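Local coordinates for ribosomal-protein-alanine acetyltransferase (Clostridium acetobutylicum, PDB 3DNS), which probably transfers an acetyl group from acetyl-CoA to the N-terminal alanine of a ribosomal protein, this chain being its N-terminal, GNAT-like domain, at residues 30-35 / 51-56; 9-14 / 23-28; 88-93 / 120-125. All coordinates share one frame; numbering follows the deposited sequence.

Contact 1. Residues 30-35 / 51-56; sequences ITIGRI and MKIYKQ
Tyr54 brings the CD2-CE2 bond of its ring against Thr31, whose methyl CG2 comes within 3.6 Å of Tyr54 CE2. The carbonyl of the same threonine meets the ring at its edge, in its plane, with Thr31 O 3.5 Å from Tyr54 CD2. Arg34 reaches the phenol with a chain extended from CG to NE; its NH2 donates to Tyr54 OH over 3.0 Å in a bent bond (144° at the hydrogen), the guanidinium and ring planes standing 71° apart. Tyr54 OH is also bonded to Lys55 O of the second subunit, and the ring stacks on Tyr54 of that subunit, which puts the Arg34-Tyr54 pair at the dimer interface.

Behind these groups the backbones run antiparallel. Arg34 and Lys52 form a hydrogen-bonded pair, each N to the other's O at 2.9 Å, and Tyr54 N donates almost straight to Ile32 O. Between these bonds Gly33 CA passes 3.2 Å from Lys52 O.

On the opposite face the side chains of Ile32 and Ile53 lie side by side, pointing the same way, with Ile32 CG2 4.2 Å from Ile53 CD1. The Ile35 side chain crosses that of the selenomethionine Met51 at a slant, CG1 meeting CG. Helix 61-78 covers this apolar face through Tyr63, Ile64, Ile67 and Phe71, while strand 21-26 flanks strand 31-41 on its far edge, where Ile32 and Gly33 form a classic beta bulge facing Ile24.

Contact 2. Residues 9-14 / 23-28; sequences YTKIEK and LITDKY
Glu13 OE1, Leu23 O and Thr25 OG1 gather round one water, whose oxygen lies 2.6 Å from Glu13 OE1 and 2.8 Å from Leu23 O. Thr25 turns its hydroxyl to this side because OG1 sits between the backbone N and the carbonyl carbon (chi1 60°), which also brings it 3.7 Å from Lys11 CB. Glu13 is further fixed by a salt bridge from OE1 to Lys58 of the second subunit, which ties this face of the hairpin to the dimer partner.

Two antiparallel hydrogen-bonded pairs join the backbones. Leu23 N to Glu13 O is short at 2.6 Å and close to straight; its return bond runs from Glu13 N to Leu23 O, an oxygen shared with the water. Lys11 and Thr25 form the other pair, with Lys11 N 2.9 Å from Thr25 O. In the non-hydrogen-bonded pair between them, Ile24 CA lies 3.3 Å from Lys11 O and Ile12 CA equally close to Leu23 O, both as CA-H...O contacts. Ile12 and Ile24 point to the other face, where Phe71 and Ile67 of helix 61-78 receive them.

Beyond Thr25, Asp26 OD1 accepts from Tyr28 N at 3.2 Å, met from above the carboxylate plane, in an Asx turn. Asp26 OD1 also accepts from Ile30 N, so two backbone N-H groups grip it. Lys27 runs back past the backbone of Tyr9, and its NZ donates to Lys8 O. Strands 10-14 and 21-26 thus make a beta hairpin at the N-terminal end of the sheet; their antiparallel pairing is consistent with the first strands of a GNAT domain, although most relatives insert helices where this chain has only a short turn.

Contact 3. Residues 88-93 / 120-125; sequences VDEEVS and DEFLFG
Strands 83-89 and 117-127 meet antiparallel here, with Val88 and Phe122 as a hydrogen-bonded pair (Val88 N to Phe122 O 3.1 Å, Phe122 N to Val88 O 2.8 Å) and Glu90 N adding a longer bond to Asp120 O. Past this point segment 88-93 leaves the sheet through a type I turn from Asp89 to Val92, inside which Asp89 OD1 accepts from Glu91 N at 2.6 Å as an Asx turn.

Glu90 crosses one face of the Phe122 ring, with CG over its centre. That CG stands 3.5 Å from the ring centroid of Phe122 as a CH-pi contact, and the carboxylate continues nearly parallel to the ring, only 9° between the planes. The chain reaches there extended beyond CG, with CG anti to the carbonyl carbon (chi1 -77°). The two acidic side chains of Glu90 and Asp120 run side by side, their carboxylates turned 72° apart, with Glu90 OE2 3.2 Å from Asp120 CB. Glu90 OE2 is also 3.8 Å from Asp120 OD2; two like charges this near would probably disfavour full ionisation of both. Asp120 OD1 accepts from Lys110 N. On the same face of the sheet, Val88 CG2 touches the edge of the Phe124 ring, 3.7 Å from Phe124 CE2.

Strand 46-53 adjoins strand 83-89 on one side, Met51 touching Val88, and strand 103-114 borders strand 117-127 on the other. Phe97 of helix 95-99 stacks on Phe124, and Phe104 meets Phe122 edge-to-face.

How the contacts relate
All three contacts belong to one mixed sheet. Contact 2 is bonded directly to contact 1, since Ile24 N meets Gly33 O at 2.8 Å and Ile24 O meets Ile32 N at 2.9 Å; their centres lie about 10 Å apart, and both touch the second subunit. Contact 3, its centre about 13 Å from that of contact 1, touches it by packing, Ile53 CB lying 4.1 Å from Val92 CG2. Contacts 2 and 3, about 21 Å apart between centres, lie on opposite sides of the chain's centre. Strands 46-53 and 83-89, which join contacts 1 and 3, probably correspond to the parallel strands that splay apart in GNAT relatives to admit acetyl-CoA.

Contact 1. Residues 30-35 / 51-56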
loop_
_atom_site.group_PDB
_atom_site.type_symbol
_atom_site.label_atom_id
_atom_site.label_comp_id
_atom_site.label_asym_id
_atom_site.label_seq_id
_atom_site.Cartn_x
_atom_site.Cartn_y
_atom_site.Cartn_z
ATOM N N ILE A 30 -6.307 -5.655 -2.471
ATOM C CA ILE A 30 -5.537 -4.611 -1.758
ATOM C C ILE A 30 -4.297 -4.333 -2.636
ATOM O O ILE A 30 -3.675 -5.269 -3.242
ATOM C CB ILE A 30 -5.086 -5.101 -0.358
ATOM C CG1 ILE A 30 -6.287 -5.574 0.522
ATOM C CG2 ILE A 30 -4.079 -4.126 0.351
ATOM C CD1 ILE A 30 -7.323 -4.562 0.806
ATOM N N THR A 31 -3.989 -3.033 -2.787
ATOM C CA THR A 31 -2.871 -2.597 -3.615
ATOM C C THR A 31 -1.538 -2.853 -2.936
ATOM O O THR A 31 -1.294 -2.463 -1.803
ATOM C CB THR A 31 -3.045 -1.143 -4.072
ATOM O OG1 THR A 31 -4.242 -1.095 -4.854
ATOM C CG2 THR A 31 -1.853 -0.643 -4.921
ATOM N N ILE A 32 -0.698 -3.559 -3.682
ATOM C CA ILE A 32 0.694 -3.818 -3.303
ATOM C C ILE A 32 1.567 -2.674 -3.833
ATOM O O ILE A 32 2.439 -2.161 -3.120
ATOM C CB ILE A 32 1.156 -5.153 -3.884
ATOM C CG1 ILE A 32 0.263 -6.295 -3.372
ATOM C CG2 ILE A 32 2.637 -5.400 -3.554
ATOM C CD1 ILE A 32 0.596 -7.597 -3.914
ATOM N N GLY A 33 1.337 -2.293 -5.085
ATOM C CA GLY A 33 2.111 -1.277 -5.770
ATOM C C GLY A 33 1.677 -1.052 -7.193
ATOM O O GLY A 33 0.552 -1.460 -7.619
ATOM N N ARG A 34 2.557 -0.401 -7.945
ATOM C CA ARG A 34 2.223 -0.048 -9.319
ATOM C C ARG A 34 3.431 -0.185 -10.219
ATOM O O ARG A 34 4.549 -0.116 -9.766
ATOM C CB ARG A 34 1.732 1.391 -9.387
ATOM C CG ARG A 34 0.421 1.630 -8.764
ATOM C CD ARG A 34 0.100 3.101 -8.730
ATOM N NE ARG A 34 -1.277 3.257 -8.260
ATOM C CZ ARG A 34 -1.617 3.100 -6.994
ATOM N NH1 ARG A 34 -2.876 3.239 -6.618
ATOM N NH2 ARG A 34 -0.676 2.818 -6.092
ATOM N N ILE A 35 3.187 -0.454 -11.482
ATOM C CA ILE A 35 4.243 -0.533 -12.475
ATOM C C ILE A 35 3.994 0.615 -13.413
ATOM O O ILE A 35 2.845 0.853 -13.794
ATOM C CB ILE A 35 4.221 -1.902 -13.209
ATOM C CG1 ILE A 35 4.888 -2.987 -12.340
ATOM C CG2 ILE A 35 4.933 -1.830 -14.565
ATOM C CD1 ILE A 35 4.506 -4.410 -12.774
HETATM N N MSE A 51 9.029 0.140 -10.835
HETATM C CA MSE A 51 8.087 -0.593 -9.997
HETATM C C MSE A 51 8.061 0.012 -8.608
HETATM O O MSE A 51 9.060 0.077 -7.954
HETATM C CB MSE A 51 8.429 -2.047 -9.897
HETATM C CG MSE A 51 7.405 -2.837 -9.076
HETATM SE SE MSE A 51 7.735 -4.822 -9.147
HETATM C CE MSE A 51 9.318 -4.834 -8.027
ATOM N N LYS A 52 6.929 0.558 -8.233
ATOM C CA LYS A 52 6.747 1.154 -6.923
ATOM C C LYS A 52 6.058 0.090 -6.087
ATOM O O LYS A 52 5.135 -0.584 -6.557
ATOM C CB LYS A 52 5.890 2.415 -7.014
ATOM C CG LYS A 52 6.623 3.556 -7.733
ATOM C CD LYS A 52 5.866 4.865 -7.586
ATOM C CE LYS A 52 6.598 6.002 -8.245
ATOM N NZ LYS A 52 7.987 6.036 -7.669
ATOM N N ILE A 53 6.562 -0.113 -4.882
ATOM C CA ILE A 53 5.971 -1.056 -3.931
ATOM C C ILE A 53 5.748 -0.291 -2.686
ATOM O O ILE A 53 6.652 0.408 -2.251
ATOM C CB ILE A 53 6.886 -2.271 -3.589
ATOM C CG1 ILE A 53 7.231 -3.073 -4.848
ATOM C CG2 ILE A 53 6.187 -3.165 -2.626
ATOM C CD1 ILE A 53 5.975 -3.800 -5.507
ATOM N N TYR A 54 4.550 -0.395 -2.127
ATOM C CA TYR A 54 4.219 0.348 -0.921
ATOM C C TYR A 54 5.128 -0.158 0.201
ATOM O O TYR A 54 5.526 -1.342 0.242
ATOM C CB TYR A 54 2.743 0.173 -0.540
ATOM C CG TYR A 54 1.742 1.067 -1.293
ATOM C CD1 TYR A 54 2.032 2.423 -1.549
ATOM C CD2 TYR A 54 0.487 0.585 -1.692
ATOM C CE1 TYR A 54 1.138 3.240 -2.170
ATOM C CE2 TYR A 54 -0.411 1.423 -2.374
ATOM C CZ TYR A 54 -0.064 2.739 -2.596
ATOM O OH TYR A 54 -0.885 3.613 -3.231
ATOM N N LYS A 55 5.474 0.727 1.102
ATOM C CA LYS A 55 6.341 0.352 2.220
ATOM C C LYS A 55 5.635 -0.705 3.061
ATOM O O LYS A 55 4.533 -0.491 3.544
ATOM C CB LYS A 55 6.767 1.594 3.053
ATOM C CG LYS A 55 7.890 1.310 4.086
ATOM C CD LYS A 55 8.349 2.613 4.719
ATOM C CE LYS A 55 9.651 2.537 5.534
ATOM N NZ LYS A 55 10.144 3.917 5.947
ATOM N N GLN A 56 6.268 -1.862 3.214
ATOM C CA GLN A 56 5.633 -3.003 3.845
ATOM C C GLN A 56 6.019 -3.096 5.300
ATOM O O GLN A 56 7.165 -2.828 5.652
ATOM C CB GLN A 56 6.009 -4.289 3.114
ATOM C CG GLN A 56 5.556 -4.350 1.684
ATOM C CD GLN A 56 4.063 -4.249 1.500
ATOM O OE1 GLN A 56 3.593 -3.502 0.670
ATOM N NE2 GLN A 56 3.314 -5.041 2.228
#

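Contact 2. Residues 9-14 / 23-28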
loop_
_atom_site.group_PDB
_atom_site.type_symbol
_atom_site.label_atom_id
_atom_site.label_comp_id
_atom_site.label_asym_id
_atom_site.label_seq_id
_atom_site.Cartn_x
_atom_site.Cartn_y
_atom_site.Cartn_z
ATOM N N TYR A 9 -0.948 -15.600 -6.062
ATOM C CA TYR A 9 -1.409 -14.647 -5.041
ATOM C C TYR A 9 -1.554 -13.209 -5.478
ATOM O O TYR A 9 -1.953 -12.371 -4.698
ATOM C CB TYR A 9 -0.487 -14.713 -3.833
ATOM C CG TYR A 9 -0.610 -16.035 -3.138
ATOM C CD1 TYR A 9 -1.814 -16.437 -2.593
ATOM C CD2 TYR A 9 0.470 -16.899 -3.051
ATOM C CE1 TYR A 9 -1.930 -17.689 -1.956
ATOM C CE2 TYR A 9 0.351 -18.135 -2.433
ATOM C CZ TYR A 9 -0.839 -18.500 -1.899
ATOM O OH TYR A 9 -0.946 -19.702 -1.301
ATOM N N THR A 10 -1.226 -12.903 -6.711
ATOM C CA THR A 10 -1.204 -11.513 -7.124
ATOM C C THR A 10 -1.950 -11.316 -8.436
ATOM O O THR A 10 -2.263 -12.269 -9.135
ATOM C CB THR A 10 0.290 -10.967 -7.205
ATOM O OG1 THR A 10 1.072 -11.786 -8.092
ATOM C CG2 THR A 10 0.949 -10.984 -5.808
ATOM N N LYS A 11 -2.231 -10.042 -8.740
ATOM C CA LYS A 11 -2.854 -9.617 -9.987
ATOM C C LYS A 11 -2.159 -8.342 -10.504
ATOM O O LYS A 11 -1.778 -7.475 -9.718
ATOM C CB LYS A 11 -4.360 -9.364 -9.775
ATOM C CG LYS A 11 -5.073 -10.539 -9.120
ATOM C CD LYS A 11 -6.621 -10.301 -8.929
ATOM C CE LYS A 11 -7.367 -11.624 -8.639
ATOM N NZ LYS A 11 -8.827 -11.490 -8.247
ATOM N N ILE A 12 -1.981 -8.260 -11.826
ATOM C CA ILE A 12 -1.429 -7.065 -12.452
ATOM C C ILE A 12 -2.463 -6.622 -13.519
ATOM O O ILE A 12 -2.855 -7.410 -14.395
ATOM C CB ILE A 12 -0.065 -7.333 -13.093
ATOM C CG1 ILE A 12 0.966 -7.824 -12.061
ATOM C CG2 ILE A 12 0.425 -6.064 -13.835
ATOM C CD1 ILE A 12 2.257 -8.316 -12.711
ATOM N N GLU A 13 -2.923 -5.381 -13.425
ATOM C CA GLU A 13 -3.961 -4.878 -14.310
ATOM C C GLU A 13 -3.618 -3.482 -14.750
ATOM O O GLU A 13 -3.105 -2.704 -13.967
ATOM C CB GLU A 13 -5.308 -4.823 -13.587
ATOM C CG GLU A 13 -5.872 -6.207 -13.312
ATOM C CD GLU A 13 -6.998 -6.201 -12.300
ATOM O OE1 GLU A 13 -6.707 -5.932 -11.111
ATOM O OE2 GLU A 13 -8.145 -6.491 -12.697
ATOM N N LYS A 14 -3.982 -3.145 -15.986
ATOM C CA LYS A 14 -3.794 -1.800 -16.554
ATOM C C LYS A 14 -4.716 -0.829 -15.858
ATOM O O LYS A 14 -5.840 -1.163 -15.559
ATOM C CB LYS A 14 -4.095 -1.807 -18.048
ATOM C CG LYS A 14 -3.183 -0.856 -18.840
ATOM C CD LYS A 14 -3.402 -1.006 -20.316
ATOM C CE LYS A 14 -2.218 -0.550 -21.100
ATOM N NZ LYS A 14 -2.407 -0.987 -22.511
ATOM N N LEU A 23 -1.603 -1.631 -12.124
ATOM C CA LEU A 23 -1.895 -1.768 -10.703
ATOM C C LEU A 23 -1.559 -3.189 -10.283
ATOM O O LEU A 23 -2.046 -4.166 -10.913
ATOM C CB LEU A 23 -3.380 -1.514 -10.495
ATOM C CG LEU A 23 -3.910 -1.552 -9.073
ATOM C CD1 LEU A 23 -3.373 -0.321 -8.289
ATOM C CD2 LEU A 23 -5.463 -1.550 -9.098
ATOM N N ILE A 24 -0.768 -3.317 -9.211
ATOM C CA ILE A 24 -0.541 -4.648 -8.581
ATOM C C ILE A 24 -1.383 -4.782 -7.308
ATOM O O ILE A 24 -1.314 -3.959 -6.443
ATOM C CB ILE A 24 0.971 -4.891 -8.197
ATOM C CG1 ILE A 24 1.905 -4.349 -9.287
ATOM C CG2 ILE A 24 1.214 -6.374 -7.780
ATOM C CD1 ILE A 24 3.413 -4.153 -8.882
ATOM N N THR A 25 -2.159 -5.854 -7.209
ATOM C CA THR A 25 -2.980 -6.120 -6.000
ATOM C C THR A 25 -2.810 -7.569 -5.544
ATOM O O THR A 25 -2.268 -8.412 -6.306
ATOM C CB THR A 25 -4.490 -5.856 -6.230
ATOM O OG1 THR A 25 -4.941 -6.699 -7.256
ATOM C CG2 THR A 25 -4.723 -4.436 -6.685
ATOM N N ASP A 26 -3.276 -7.873 -4.327
ATOM C CA ASP A 26 -3.358 -9.285 -3.945
ATOM C C ASP A 26 -4.749 -9.810 -4.254
ATOM O O ASP A 26 -5.544 -9.084 -4.794
ATOM C CB ASP A 26 -2.905 -9.531 -2.482
ATOM C CG ASP A 26 -3.752 -8.820 -1.424
ATOM O OD1 ASP A 26 -4.907 -8.422 -1.678
ATOM O OD2 ASP A 26 -3.222 -8.723 -0.269
ATOM N N LYS A 27 -5.038 -11.056 -3.892
ATOM C CA LYS A 27 -6.311 -11.668 -4.225
ATOM C C LYS A 27 -7.570 -11.062 -3.554
ATOM O O LYS A 27 -8.671 -11.329 -4.007
ATOM C CB LYS A 27 -6.248 -13.194 -3.985
ATOM C CG LYS A 27 -5.785 -13.952 -5.200
ATOM C CD LYS A 27 -5.949 -15.458 -5.033
ATOM C CE LYS A 27 -5.830 -16.185 -6.398
ATOM N NZ LYS A 27 -4.823 -15.537 -7.328
ATOM N N TYR A 28 -7.409 -10.268 -2.489
ATOM C CA TYR A 28 -8.516 -9.486 -1.898
ATOM C C TYR A 28 -8.635 -8.110 -2.556
ATOM O O TYR A 28 -9.503 -7.298 -2.188
ATOM C CB TYR A 28 -8.271 -9.224 -0.422
ATOM C CG TYR A 28 -8.436 -10.344 0.542
ATOM C CD1 TYR A 28 -9.342 -11.400 0.330
ATOM C CD2 TYR A 28 -7.733 -10.308 1.760
ATOM C CE1 TYR A 28 -9.503 -12.422 1.294
ATOM C CE2 TYR A 28 -7.919 -11.295 2.723
ATOM C CZ TYR A 28 -8.779 -12.346 2.482
ATOM O OH TYR A 28 -8.880 -13.293 3.474
HETATM O O HOH W 1 -4.409 -5.445 -10.017
#

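Contact 3. Residues 88-93 / 120-125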
loop_
_atom_site.group_PDB
_atom_site.type_symbol
_atom_site.label_atom_id
_atom_site.label_comp_id
_atom_site.label_asym_id
_atom_site.label_seq_id
_atom_site.Cartn_x
_atom_site.Cartn_y
_atom_site.Cartn_z
ATOM N N VAL A 88 13.773 0.529 -9.350
ATOM C CA VAL A 88 13.117 0.398 -8.040
ATOM C C VAL A 88 13.858 1.210 -6.991
ATOM O O VAL A 88 15.090 1.354 -7.028
ATOM C CB VAL A 88 13.066 -1.065 -7.504
ATOM C CG1 VAL A 88 12.115 -1.889 -8.268
ATOM C CG2 VAL A 88 14.430 -1.724 -7.520
ATOM N N ASP A 89 13.089 1.772 -6.085
ATOM C CA ASP A 89 13.600 2.459 -4.905
ATOM C C ASP A 89 14.468 1.472 -4.161
ATOM O O ASP A 89 14.133 0.281 -4.093
ATOM C CB ASP A 89 12.389 2.930 -4.070
ATOM C CG ASP A 89 12.756 3.516 -2.767
ATOM O OD1 ASP A 89 13.816 3.150 -2.239
ATOM O OD2 ASP A 89 11.983 4.368 -2.284
ATOM N N GLU A 90 15.589 1.951 -3.611
ATOM C CA GLU A 90 16.501 1.064 -2.969
ATOM C C GLU A 90 15.914 0.459 -1.685
ATOM O O GLU A 90 16.427 -0.549 -1.209
ATOM C CB GLU A 90 17.838 1.756 -2.658
ATOM C CG GLU A 90 18.748 1.927 -3.872
ATOM C CD GLU A 90 20.144 2.301 -3.497
ATOM O OE1 GLU A 90 20.493 2.275 -2.298
ATOM O OE2 GLU A 90 20.914 2.627 -4.408
ATOM N N GLU A 91 14.837 1.039 -1.154
ATOM C CA GLU A 91 14.109 0.403 -0.040
ATOM C C GLU A 91 13.477 -0.926 -0.338
ATOM O O GLU A 91 13.227 -1.681 0.577
ATOM C CB GLU A 91 13.014 1.323 0.482
ATOM C CG GLU A 91 13.621 2.482 1.225
ATOM C CD GLU A 91 12.652 3.166 2.136
ATOM O OE1 GLU A 91 11.417 3.044 1.917
ATOM O OE2 GLU A 91 13.136 3.817 3.080
ATOM N N VAL A 92 13.160 -1.195 -1.608
ATOM C CA VAL A 92 12.510 -2.443 -1.990
ATOM C C VAL A 92 13.541 -3.547 -1.808
ATOM O O VAL A 92 14.736 -3.344 -2.030
ATOM C CB VAL A 92 11.962 -2.420 -3.466
ATOM C CG1 VAL A 92 11.372 -3.786 -3.887
ATOM C CG2 VAL A 92 10.889 -1.276 -3.677
ATOM N N SER A 93 13.065 -4.717 -1.408
ATOM C CA SER A 93 13.941 -5.850 -1.099
ATOM C C SER A 93 14.602 -6.366 -2.368
ATOM O O SER A 93 13.907 -6.790 -3.298
ATOM C CB SER A 93 13.095 -6.948 -0.474
ATOM O OG SER A 93 13.861 -8.107 -0.253
ATOM N N ASP A 120 17.967 6.963 -3.540
ATOM C CA ASP A 120 18.546 6.340 -4.721
ATOM C C ASP A 120 17.571 5.289 -5.261
ATOM O O ASP A 120 16.697 4.808 -4.526
ATOM C CB ASP A 120 19.872 5.667 -4.366
ATOM C CG ASP A 120 20.938 6.644 -3.850
ATOM O OD1 ASP A 120 20.852 7.898 -4.049
ATOM O OD2 ASP A 120 21.922 6.108 -3.291
ATOM N N GLU A 121 17.730 4.973 -6.556
ATOM C CA GLU A 121 17.107 3.825 -7.196
ATOM C C GLU A 121 18.111 2.821 -7.791
ATOM O O GLU A 121 19.152 3.183 -8.386
ATOM C CB GLU A 121 16.165 4.320 -8.299
ATOM C CG GLU A 121 14.915 4.978 -7.779
ATOM C CD GLU A 121 13.977 5.421 -8.870
ATOM O OE1 GLU A 121 14.408 6.290 -9.690
ATOM O OE2 GLU A 121 12.805 4.926 -8.897
ATOM N N PHE A 122 17.787 1.546 -7.653
ATOM C CA PHE A 122 18.499 0.472 -8.353
ATOM C C PHE A 122 18.018 0.294 -9.728
ATOM O O PHE A 122 16.817 0.456 -9.988
ATOM C CB PHE A 122 18.315 -0.876 -7.675
ATOM C CG PHE A 122 19.009 -0.990 -6.386
ATOM C CD1 PHE A 122 20.394 -0.775 -6.304
ATOM C CD2 PHE A 122 18.334 -1.372 -5.269
ATOM C CE1 PHE A 122 21.065 -0.917 -5.092
ATOM C CE2 PHE A 122 18.985 -1.530 -4.084
ATOM C CZ PHE A 122 20.347 -1.289 -3.974
ATOM N N LEU A 123 18.951 -0.074 -10.619
ATOM C CA LEU A 123 18.604 -0.457 -11.978
ATOM C C LEU A 123 18.964 -1.916 -12.134
ATOM O O LEU A 123 20.141 -2.278 -12.066
ATOM C CB LEU A 123 19.323 0.457 -13.019
ATOM C CG LEU A 123 19.000 0.228 -14.507
ATOM C CD1 LEU A 123 17.535 0.625 -14.840
ATOM C CD2 LEU A 123 20.030 0.960 -15.478
ATOM N N PHE A 124 17.940 -2.752 -12.341
ATOM C CA PHE A 124 18.115 -4.192 -12.604
ATOM C C PHE A 124 17.878 -4.547 -14.061
ATOM O O PHE A 124 17.058 -3.943 -14.691
ATOM C CB PHE A 124 17.147 -4.979 -11.751
ATOM C CG PHE A 124 17.474 -4.954 -10.330
ATOM C CD1 PHE A 124 18.448 -5.783 -9.831
ATOM C CD2 PHE A 124 16.778 -4.167 -9.460
ATOM C CE1 PHE A 124 18.768 -5.756 -8.486
ATOM C CE2 PHE A 124 17.104 -4.156 -8.098
ATOM C CZ PHE A 124 18.094 -4.944 -7.629
ATOM N N GLY A 125 18.543 -5.562 -14.599
ATOM C CA GLY A 125 18.266 -5.940 -15.977
ATOM C C GLY A 125 18.205 -7.442 -16.166
ATOM O O GLY A 125 18.814 -8.196 -15.394
#